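Local coordinates for single-stranded DNA-binding protein WHY3, chloroplastic (Arabidopsis thaliana, PDB 4KOQ) that binds single-stranded DNA as a homotetramer, preserving plastid genome stability in chloroplasts and repressing transcription of the kinesin gene KP1 in the nucleus, at residues F46-F51 / K65-L70. Numbering follows the deposited sequence.
Sequences FLLLQF and KQVFSL. With PO4 (phosphate ion), chain B.
Lys65 runs its extended chain alongside Gln50, the two chains running in the same direction, and donates from NZ to Gln50 OE1 at 2.8 Å, tilted 28° out of the amide plane. CG of the lysine sits between its backbone N and carbonyl carbon (chi1 75°), which lays the extended chain along Gln50. A leucine in place of Gln50 would probably leave the Lys65 ammonium without this acceptor and its chain freer to swing. Gln66 pairs with Phe51 through two backbone hydrogen bonds, and its O lies at the edge of the Phe51 ring. Val67 rests CG1 against Gln50 CG at 4.0 Å, while its CB meets Leu48 CD1. These residues belong to the hairpin of strands 39-56 and 59-70, two strands of one of the two four-stranded antiparallel sheets of the Whirly fold; the other sheet supplies Leu107 and Leu122 to pack against the Phe51 and Phe68 side. Phe68 exchanges backbone bonds with Leu49; a phosphate ion, probably picked up during crystallisation, sets O3 3.9 Å above one face of the Phe68 ring, toward the rim. Ser69 grips that ion twice, N to O3 at 3.0 Å and OG to O4 at 2.9 Å, and His91 and Lys105 add further bonds. Phe46 CE2 lies 3.7 Å from Ser69 OG. Leu70 closes the ladder with two bonds to Leu47; its CG meets Leu49 CD1 at 4.0 Å, and its side chain also packs on Ile75 of helix 72-79.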
loop_
_atom_site.group_PDB
_atom_site.type_symbol
_atom_site.label_atom_id
_atom_site.label_comp_id
_atom_site.label_asym_id
_atom_site.label_seq_id
_atom_site.Cartn_x
_atom_site.Cartn_y
_atom_site.Cartn_z
ATOM N N PHE A 46 15.491 6.364 7.827
ATOM C CA PHE A 46 14.920 7.726 7.830
ATOM C C PHE A 46 15.011 8.259 6.418
ATOM O O PHE A 46 15.535 7.580 5.529
ATOM C CB PHE A 46 15.673 8.653 8.799
ATOM C CG PHE A 46 17.144 8.822 8.476
ATOM C CD1 PHE A 46 18.057 7.870 8.889
ATOM C CD2 PHE A 46 17.611 9.932 7.789
ATOM C CE1 PHE A 46 19.423 8.013 8.595
ATOM C CE2 PHE A 46 18.975 10.080 7.500
ATOM C CZ PHE A 46 19.874 9.105 7.907
ATOM N N LEU A 47 14.486 9.469 6.207
ATOM C CA LEU A 47 14.586 10.131 4.932
ATOM C C LEU A 47 15.450 11.375 5.081
ATOM O O LEU A 47 15.262 12.181 6.011
ATOM C CB LEU A 47 13.189 10.590 4.438
ATOM C CG LEU A 47 12.203 9.453 4.137
ATOM C CD1 LEU A 47 10.879 9.973 3.613
ATOM C CD2 LEU A 47 12.761 8.430 3.174
ATOM N N LEU A 48 16.373 11.548 4.157
ATOM C CA LEU A 48 17.227 12.719 4.130
ATOM C C LEU A 48 16.697 13.723 3.112
ATOM O O LEU A 48 16.626 13.447 1.910
ATOM C CB LEU A 48 18.652 12.332 3.704
ATOM C CG LEU A 48 19.664 13.489 3.718
ATOM C CD1 LEU A 48 19.731 14.114 5.098
ATOM C CD2 LEU A 48 21.039 13.018 3.272
ATOM N N LEU A 49 16.337 14.889 3.614
ATOM C CA LEU A 49 15.862 15.987 2.794
ATOM C C LEU A 49 16.982 16.990 2.578
ATOM O O LEU A 49 17.600 17.410 3.541
ATOM C CB LEU A 49 14.760 16.743 3.522
ATOM C CG LEU A 49 13.583 15.995 4.146
ATOM C CD1 LEU A 49 12.419 16.957 4.386
ATOM C CD2 LEU A 49 13.135 14.867 3.336
ATOM N N GLN A 50 17.220 17.367 1.324
ATOM C CA GLN A 50 18.238 18.366 0.982
ATOM C C GLN A 50 17.589 19.509 0.249
ATOM O O GLN A 50 16.957 19.298 -0.775
ATOM C CB GLN A 50 19.313 17.721 0.109
ATOM C CG GLN A 50 19.884 16.438 0.748
ATOM C CD GLN A 50 21.151 15.925 0.042
ATOM O OE1 GLN A 50 22.092 16.681 -0.225
ATOM N NE2 GLN A 50 21.170 14.646 -0.254
ATOM N N PHE A 51 17.728 20.724 0.779
ATOM C CA PHE A 51 17.091 21.905 0.198
ATOM C C PHE A 51 18.207 22.781 -0.354
ATOM O O PHE A 51 19.231 22.971 0.326
ATOM C CB PHE A 51 16.359 22.745 1.259
ATOM C CG PHE A 51 15.130 22.084 1.900
ATOM C CD1 PHE A 51 15.261 21.087 2.857
ATOM C CD2 PHE A 51 13.855 22.544 1.586
ATOM C CE1 PHE A 51 14.147 20.528 3.444
ATOM C CE2 PHE A 51 12.743 22.000 2.183
ATOM C CZ PHE A 51 12.893 20.994 3.113
ATOM N N LYS A 65 23.464 24.017 0.350
ATOM C CA LYS A 65 22.304 23.199 0.725
ATOM C C LYS A 65 22.153 23.111 2.232
ATOM O O LYS A 65 23.123 23.254 2.993
ATOM C CB LYS A 65 22.456 21.803 0.156
ATOM C CG LYS A 65 23.439 20.938 0.867
ATOM C CD LYS A 65 23.630 19.635 0.121
ATOM C CE LYS A 65 24.613 18.734 0.856
ATOM N NZ LYS A 65 24.772 17.415 0.184
ATOM N N GLN A 66 20.926 22.872 2.673
ATOM C CA GLN A 66 20.672 22.585 4.058
ATOM C C GLN A 66 19.946 21.261 4.101
ATOM O O GLN A 66 19.117 21.008 3.263
ATOM C CB GLN A 66 19.845 23.677 4.701
ATOM C CG GLN A 66 20.499 25.069 4.668
ATOM C CD GLN A 66 21.704 25.195 5.544
ATOM O OE1 GLN A 66 21.915 24.420 6.477
ATOM N NE2 GLN A 66 22.546 26.202 5.241
ATOM N N VAL A 67 20.273 20.443 5.083
ATOM C CA VAL A 67 19.678 19.112 5.176
ATOM C C VAL A 67 18.930 18.872 6.474
ATOM O O VAL A 67 19.191 19.492 7.515
ATOM C CB VAL A 67 20.762 18.028 5.021
ATOM C CG1 VAL A 67 21.602 18.344 3.793
ATOM C CG2 VAL A 67 21.601 17.948 6.240
ATOM N N PHE A 68 17.976 17.949 6.409
ATOM C CA PHE A 68 17.155 17.642 7.552
ATOM C C PHE A 68 16.839 16.152 7.466
ATOM O O PHE A 68 16.535 15.658 6.386
ATOM C CB PHE A 68 15.880 18.494 7.525
ATOM C CG PHE A 68 15.099 18.467 8.833
ATOM C CD1 PHE A 68 15.369 19.398 9.818
ATOM C CD2 PHE A 68 14.066 17.554 9.044
ATOM C CE1 PHE A 68 14.656 19.410 11.009
ATOM C CE2 PHE A 68 13.350 17.551 10.251
ATOM C CZ PHE A 68 13.666 18.487 11.236
ATOM N N SER A 69 16.996 15.430 8.569
ATOM C CA SER A 69 16.708 13.998 8.619
ATOM C C SER A 69 15.329 13.699 9.178
ATOM O O SER A 69 15.127 13.805 10.389
ATOM C CB SER A 69 17.737 13.315 9.518
ATOM O OG SER A 69 19.033 13.459 8.961
ATOM N N LEU A 70 14.404 13.271 8.322
ATOM C CA LEU A 70 13.037 13.011 8.747
ATOM C C LEU A 70 12.919 11.618 9.303
ATOM O O LEU A 70 13.179 10.655 8.575
ATOM C CB LEU A 70 12.095 13.061 7.536
ATOM C CG LEU A 70 11.282 14.264 7.107
ATOM C CD1 LEU A 70 10.217 13.740 6.117
ATOM C CD2 LEU A 70 10.640 14.994 8.252
HETATM P P PO4 B . 19.278 16.714 11.020
HETATM O O1 PO4 B . 19.676 17.349 9.720
HETATM O O2 PO4 B . 19.838 17.497 12.182
HETATM O O3 PO4 B . 17.800 16.656 11.198
HETATM O O4 PO4 B . 19.788 15.286 11.029
#